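Local coordinates for glycine cleavage system H protein (Mycobacterium tuberculosis, PDB 3IFT) that probably carries the methylamine group of glycine from the P protein to the T protein of the glycine cleavage system on a covalently bound lipoyl arm, at residues E68-T72 with K73-D77; E134-R137 with G138-E142. All blocks are in the same frame, centred on the assembly; numbering follows the deposited sequence.

Contact 1 (E68-T72 with K73-D77); sequences EVEST and KSVSD
The beta hairpin predicted to present the lipoyl-lysine of the lipoyl-binding domain is formed here by antiparallel strands 65-71 and 75-79, with the predicted attachment site, Lys73, in the turn. No lipoyl group is attached in this structure. Val69 and Ser76 make the hydrogen-bonded pair: Val69 N to Ser76 O and Ser76 N to Val69 O are both 2.8 Å. On their face of the sheet Val69 CG1 lies 3.8 Å from Ser76 CB, and both side chains also touch Leu45 of helix 39-45. The opposite face carries Glu68, Glu70, Val75 and Asp77. There the extended chain of Glu68 crosses Val75 obliquely and brings OE1 to 3.3 Å from Val75 CG1, so a methyl group packs against the carboxylate. Glu68 OE2 lies 2.9 Å from Glu70 OE1, and Asp77 is farther off; this crowding of carboxylates would probably give the face a negative potential and may raise the proton affinity of the glutamate pair. The turn is closed by Ser71 N, which donates to Ser74 O at 2.6 Å. Ser71 OG, set between its own backbone N and carbonyl carbon (chi1 67°), turns back across the loop to accept Ser74 N (2.7 Å) and, weakly, Lys73 N, and is also hydrogen-bonded to Leu45 O. Lys73 CG passes 3.2 Å from Ser71 OG; beyond it the chain runs extended and then bends at its last torsion (chi4 65°), where NZ bonds Ala44 O, so the unmodified amine lies against the end of helix 39-45.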
ATOM      1  N   GLU A  68      -5.633   8.533   1.783  1.00 17.84           N
ATOM      2  CA  GLU A  68      -6.739   8.179   0.969  1.00 17.74           C
ATOM      3  C   GLU A  68      -6.259   8.284  -0.438  1.00 16.53           C
ATOM      4  O   GLU A  68      -5.332   9.031  -0.758  1.00 17.22           O
ATOM      5  CB  GLU A  68      -7.943   9.106   1.221  1.00 18.31           C
ATOM      6  CG  GLU A  68      -7.703  10.557   0.864  1.00 23.31           C
ATOM      7  CD  GLU A  68      -8.989  11.351   0.684  1.00 29.15           C
ATOM      8  OE1 GLU A  68      -9.945  11.149   1.486  1.00 30.50           O
ATOM      9  OE2 GLU A  68      -9.032  12.185  -0.267  1.00 34.79           O
ATOM     10  N   VAL A  69      -6.886   7.492  -1.275  1.00 14.83           N
ATOM     11  CA  VAL A  69      -6.657   7.527  -2.683  1.00 14.53           C
ATOM     12  C   VAL A  69      -8.036   7.809  -3.285  1.00 14.07           C
ATOM     13  O   VAL A  69      -9.050   7.274  -2.838  1.00 13.70           O
ATOM     14  CB  VAL A  69      -6.076   6.214  -3.189  1.00 14.54           C
ATOM     15  CG1 VAL A  69      -7.054   5.061  -2.877  1.00 13.85           C
ATOM     16  CG2 VAL A  69      -5.796   6.344  -4.645  1.00 15.70           C
ATOM     17  N   GLU A  70      -8.055   8.662  -4.286  1.00 13.12           N
ATOM     18  CA  GLU A  70      -9.288   9.233  -4.767  1.00 13.48           C
ATOM     19  C   GLU A  70      -9.269   9.227  -6.291  1.00 12.00           C
ATOM     20  O   GLU A  70      -8.312   9.690  -6.906  1.00 11.56           O
ATOM     21  CB  GLU A  70      -9.443  10.646  -4.176  1.00 13.28           C
ATOM     22  CG  GLU A  70     -10.389  11.582  -4.864  1.00 18.70           C
ATOM     23  CD  GLU A  70     -10.674  12.848  -4.026  1.00 23.42           C
ATOM     24  OE1 GLU A  70     -10.229  12.921  -2.860  1.00 25.98           O
ATOM     25  OE2 GLU A  70     -11.352  13.765  -4.551  1.00 28.86           O
ATOM     26  N   SER A  71     -10.331   8.673  -6.871  1.00 12.01           N
ATOM     27  CA  SER A  71     -10.628   8.835  -8.280  1.00 12.63           C
ATOM     28  C   SER A  71     -11.703   9.910  -8.356  1.00 14.38           C
ATOM     29  O   SER A  71     -12.202  10.361  -7.321  1.00 12.78           O
ATOM     30  CB  SER A  71     -11.159   7.539  -8.870  1.00 13.50           C
ATOM     31  OG  SER A  71     -12.455   7.176  -8.337  1.00  9.90           O
ATOM     32  N   THR A  72     -12.143  10.261  -9.561  1.00 15.40           N
ATOM     33  CA  THR A  72     -13.282  11.193  -9.639  1.00 17.16           C
ATOM     34  C   THR A  72     -14.548  10.545  -9.073  1.00 17.00           C
ATOM     35  O   THR A  72     -15.387  11.214  -8.504  1.00 17.39           O
ATOM     36  CB  THR A  72     -13.548  11.691 -11.054  1.00 16.98           C
ATOM     37  OG1 THR A  72     -13.838  10.578 -11.902  1.00 20.67           O
ATOM     38  CG2 THR A  72     -12.349  12.458 -11.571  1.00 19.12           C
ATOM     39  N   LYS A  73     -14.660   9.227  -9.173  1.00 17.62           N
ATOM     40  CA  LYS A  73     -15.861   8.557  -8.677  1.00 17.57           C
ATOM     41  C   LYS A  73     -15.770   8.058  -7.242  1.00 17.95           C
ATOM     42  O   LYS A  73     -16.785   8.008  -6.536  1.00 18.47           O
ATOM     43  CB  LYS A  73     -16.242   7.418  -9.611  1.00 18.27           C
ATOM     44  CG  LYS A  73     -15.207   6.284  -9.770  1.00 20.02           C
ATOM     45  CD  LYS A  73     -15.671   5.221 -10.823  1.00 20.34           C
ATOM     46  CE  LYS A  73     -14.821   3.988 -10.811  1.00 18.44           C
ATOM     47  NZ  LYS A  73     -14.937   3.246  -9.512  1.00 21.73           N
ATOM     48  N   SER A  74     -14.566   7.681  -6.797  1.00 17.35           N
ATOM     49  CA  SER A  74     -14.408   6.980  -5.527  1.00 16.32           C
ATOM     50  C   SER A  74     -13.258   7.523  -4.679  1.00 16.44           C
ATOM     51  O   SER A  74     -12.232   8.029  -5.181  1.00 14.12           O
ATOM     52  CB  SER A  74     -14.157   5.496  -5.765  1.00 16.54           C
ATOM     53  OG  SER A  74     -15.246   4.882  -6.415  1.00 16.12           O
ATOM     54  N   VAL A  75     -13.439   7.346  -3.382  1.00 16.75           N
ATOM     55  CA  VAL A  75     -12.424   7.664  -2.393  1.00 18.24           C
ATOM     56  C   VAL A  75     -12.244   6.412  -1.557  1.00 18.36           C
ATOM     57  O   VAL A  75     -13.217   5.767  -1.172  1.00 17.83           O
ATOM     58  CB  VAL A  75     -12.837   8.799  -1.449  1.00 18.21           C
ATOM     59  CG1 VAL A  75     -11.673   9.128  -0.479  1.00 20.42           C
ATOM     60  CG2 VAL A  75     -13.256  10.029  -2.216  1.00 19.24           C
ATOM     61  N   SER A  76     -10.992   6.067  -1.300  1.00 18.31           N
ATOM     62  CA  SER A  76     -10.697   4.926  -0.460  1.00 18.69           C
ATOM     63  C   SER A  76      -9.619   5.289   0.540  1.00 17.77           C
ATOM     64  O   SER A  76      -8.593   5.829   0.171  1.00 15.52           O
ATOM     65  CB  SER A  76     -10.237   3.767  -1.311  1.00 19.07           C
ATOM     66  OG  SER A  76     -10.434   2.554  -0.601  1.00 24.17           O
ATOM     67  N   ASP A  77      -9.883   4.978   1.797  1.00 17.10           N
ATOM     68  CA  ASP A  77      -8.914   5.187   2.843  1.00 17.70           C
ATOM     69  C   ASP A  77      -7.719   4.287   2.615  1.00 15.60           C
ATOM     70  O   ASP A  77      -7.837   3.190   2.109  1.00 14.49           O
ATOM     71  CB  ASP A  77      -9.535   4.920   4.216  1.00 18.51           C
ATOM     72  CG  ASP A  77     -10.403   6.063   4.689  1.00 22.30           C
ATOM     73  OD1 ASP A  77     -10.285   7.184   4.155  1.00 27.26           O
ATOM     74  OD2 ASP A  77     -11.177   5.851   5.637  1.00 28.98           O
TER

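Contact 2 (E134-R137 with G138-E142); sequences EAYR and GTLTE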
ATOM      1  N   GLU A 134      -1.673 -15.444  -2.553  1.00 15.40           N
ATOM      2  CA  GLU A 134      -2.681 -16.455  -2.753  1.00 16.56           C
ATOM      3  C   GLU A 134      -3.885 -16.139  -1.871  1.00 15.38           C
ATOM      4  O   GLU A 134      -5.031 -16.192  -2.327  1.00 15.63           O
ATOM      5  CB  GLU A 134      -2.087 -17.816  -2.374  1.00 17.26           C
ATOM      6  CG  GLU A 134      -2.698 -18.991  -3.072  1.00 22.89           C
ATOM      7  CD  GLU A 134      -2.285 -20.323  -2.422  1.00 26.87           C
ATOM      8  OE1 GLU A 134      -1.065 -20.541  -2.222  1.00 30.27           O
ATOM      9  OE2 GLU A 134      -3.188 -21.121  -2.094  1.00 32.12           O
ATOM     10  N   ALA A 135      -3.612 -15.795  -0.618  1.00 13.85           N
ATOM     11  CA  ALA A 135      -4.656 -15.400   0.305  1.00 13.89           C
ATOM     12  C   ALA A 135      -5.324 -14.098  -0.166  1.00 12.54           C
ATOM     13  O   ALA A 135      -6.545 -13.941  -0.089  1.00 12.84           O
ATOM     14  CB  ALA A 135      -4.098 -15.220   1.711  1.00 14.77           C
ATOM     15  N   TYR A 136      -4.545 -13.159  -0.651  1.00 11.27           N
ATOM     16  CA  TYR A 136      -5.155 -11.964  -1.193  1.00 11.38           C
ATOM     17  C   TYR A 136      -6.098 -12.284  -2.354  1.00 11.25           C
ATOM     18  O   TYR A 136      -7.246 -11.890  -2.340  1.00 10.99           O
ATOM     19  CB  TYR A 136      -4.120 -10.943  -1.600  1.00 10.12           C
ATOM     20  CG  TYR A 136      -4.769  -9.707  -2.126  1.00  9.94           C
ATOM     21  CD1 TYR A 136      -5.612  -8.927  -1.313  1.00  8.44           C
ATOM     22  CD2 TYR A 136      -4.555  -9.305  -3.415  1.00  6.95           C
ATOM     23  CE1 TYR A 136      -6.201  -7.828  -1.788  1.00  7.68           C
ATOM     24  CE2 TYR A 136      -5.159  -8.192  -3.913  1.00  9.29           C
ATOM     25  CZ  TYR A 136      -5.967  -7.445  -3.112  1.00  7.89           C
ATOM     26  OH  TYR A 136      -6.556  -6.306  -3.642  1.00  9.68           O
ATOM     27  N   ARG A 137      -5.610 -12.980  -3.362  1.00 11.97           N
ATOM     28  CA  ARG A 137      -6.474 -13.431  -4.462  1.00 12.88           C
ATOM     29  C   ARG A 137      -7.763 -14.059  -3.937  1.00 13.82           C
ATOM     30  O   ARG A 137      -8.866 -13.737  -4.396  1.00 14.09           O
ATOM     31  CB  ARG A 137      -5.733 -14.439  -5.324  1.00 13.56           C
ATOM     32  CG  ARG A 137      -6.561 -15.113  -6.445  1.00 14.44           C
ATOM     33  CD  ARG A 137      -6.755 -14.198  -7.661  1.00 18.31           C
ATOM     34  NE  ARG A 137      -5.490 -13.924  -8.344  1.00 17.51           N
ATOM     35  CZ  ARG A 137      -5.279 -12.921  -9.193  1.00 16.63           C
ATOM     36  NH1 ARG A 137      -6.250 -12.056  -9.500  1.00 16.44           N
ATOM     37  NH2 ARG A 137      -4.080 -12.777  -9.738  1.00 17.17           N
ATOM     38  N   GLY A 138      -7.609 -14.947  -2.969  1.00 14.49           N
ATOM     39  CA  GLY A 138      -8.710 -15.645  -2.340  1.00 15.02           C
ATOM     40  C   GLY A 138      -9.804 -14.733  -1.852  1.00 15.86           C
ATOM     41  O   GLY A 138     -10.979 -15.074  -1.966  1.00 14.92           O
ATOM     42  N   THR A 139      -9.419 -13.573  -1.320  1.00 16.47           N
ATOM     43  CA  THR A 139     -10.379 -12.577  -0.850  1.00 16.47           C
ATOM     44  C   THR A 139     -11.129 -11.917  -2.002  1.00 17.77           C
ATOM     45  O   THR A 139     -12.223 -11.392  -1.793  1.00 18.26           O
ATOM     46  CB  THR A 139      -9.708 -11.460   0.044  1.00 17.26           C
ATOM     47  OG1 THR A 139      -8.962 -10.514  -0.754  1.00 15.34           O
ATOM     48  CG2 THR A 139      -8.800 -12.081   1.114  1.00 15.50           C
ATOM     49  N   LEU A 140     -10.569 -11.929  -3.214  1.00 18.38           N
ATOM     50  CA  LEU A 140     -11.123 -11.087  -4.272  1.00 18.89           C
ATOM     51  C   LEU A 140     -12.391 -11.642  -4.939  1.00 20.46           C
ATOM     52  O   LEU A 140     -12.489 -12.833  -5.214  1.00 20.59           O
ATOM     53  CB  LEU A 140     -10.065 -10.753  -5.339  1.00 18.38           C
ATOM     54  CG  LEU A 140      -8.874  -9.854  -4.923  1.00 15.38           C
ATOM     55  CD1 LEU A 140      -8.150  -9.388  -6.174  1.00 15.29           C
ATOM     56  CD2 LEU A 140      -9.343  -8.665  -4.124  1.00 14.10           C
ATOM     57  N   THR A 141     -13.356 -10.751  -5.165  1.00 22.97           N
ATOM     58  CA  THR A 141     -14.471 -10.975  -6.094  1.00 25.37           C
ATOM     59  C   THR A 141     -14.224 -10.079  -7.307  1.00 27.06           C
ATOM     60  O   THR A 141     -14.425  -8.859  -7.276  1.00 27.90           O
ATOM     61  CB  THR A 141     -15.836 -10.656  -5.457  1.00 25.48           C
ATOM     62  OG1 THR A 141     -16.096 -11.592  -4.395  1.00 25.94           O
ATOM     63  CG2 THR A 141     -16.960 -10.697  -6.510  1.00 24.74           C
ATOM     64  N   GLU A 142     -13.802 -10.702  -8.393  1.00 28.94           N
ATOM     65  CA  GLU A 142     -13.184  -9.984  -9.473  1.00 30.04           C
ATOM     66  C   GLU A 142     -13.954 -10.211 -10.797  1.00 31.19           C
ATOM     67  O   GLU A 142     -14.487 -11.310 -11.062  1.00 32.33           O
ATOM     68  CB  GLU A 142     -11.716 -10.451  -9.530  1.00 30.22           C
TER
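One face of the Tyr136 ring carries Leu140, whose CG stands 4.1 Å above the plane, offset toward the rim. The leucine slants across the ring, with Leu140 CD2 3.7 Å from Tyr136 CZ and CD1 reaching toward CE2, so its branched end straddles the phenol end of the ring. Thr139 OG1 approaches obliquely near CD1. Elsewhere in the chain Tyr18 stacks on the Tyr136 ring and the His22 ring meets it at about 70°, while Tyr136 OH is hydrogen-bonded to His22 ND1 and Thr38 OG1; these fix the buried phenol. With CG anti to the backbone N (chi1 -179°), the ring leans along the helix toward its C-terminal end, where Leu140 can cover it.

The backbone that bears the ring makes the last turn. Gly138 N donates to Glu134 O and Thr139 N to Ala135 O, the regular i to i-4 pattern. Thr139 OG1 turns back to Tyr136 O at 2.7 Å, in the carbonyl plane and on a lone pair, giving this carbonyl a side-chain donor; Thr139 N and Leu140 N add only weak bonds to it. Leu140 N instead makes its stronger bond, 2.8 Å, to Arg137 O, three residues back. Arg137 bends at chi2 and chi3, and its NH2 bonds Ser10 O in the N-terminal segment. Tyr136 of helix 133-139 and Leu140 just after it both touch Tyr40 of helix 39-45. The final turn, before the chain becomes extended, is thus tightened at Leu140 by a 3-10-like i to i-3 bond of the kind often found at the C-terminal end of an alpha helix.

In the fold
Contact 1 comes first along the chain, in the hairpin of strands 65-71 and 75-79. These belong to the antiparallel sheet 48-52, 65-71, 75-79, in which 75-79 is an outer strand. Contact 2 follows outside that sheet, in helix 133-139 and the tail after it. Their centres are 21 Å apart and their nearest atoms about 10 Å, so they do not touch, and both lie at the surface. Helix 39-45 stands between them: its Ala44 and Leu45 meet the hairpin, while its Tyr40 meets Tyr136 and Leu140. One short helix is thus packed both against the turn holding the predicted lipoyl-lysine and against helix 133-139, the last of the chain.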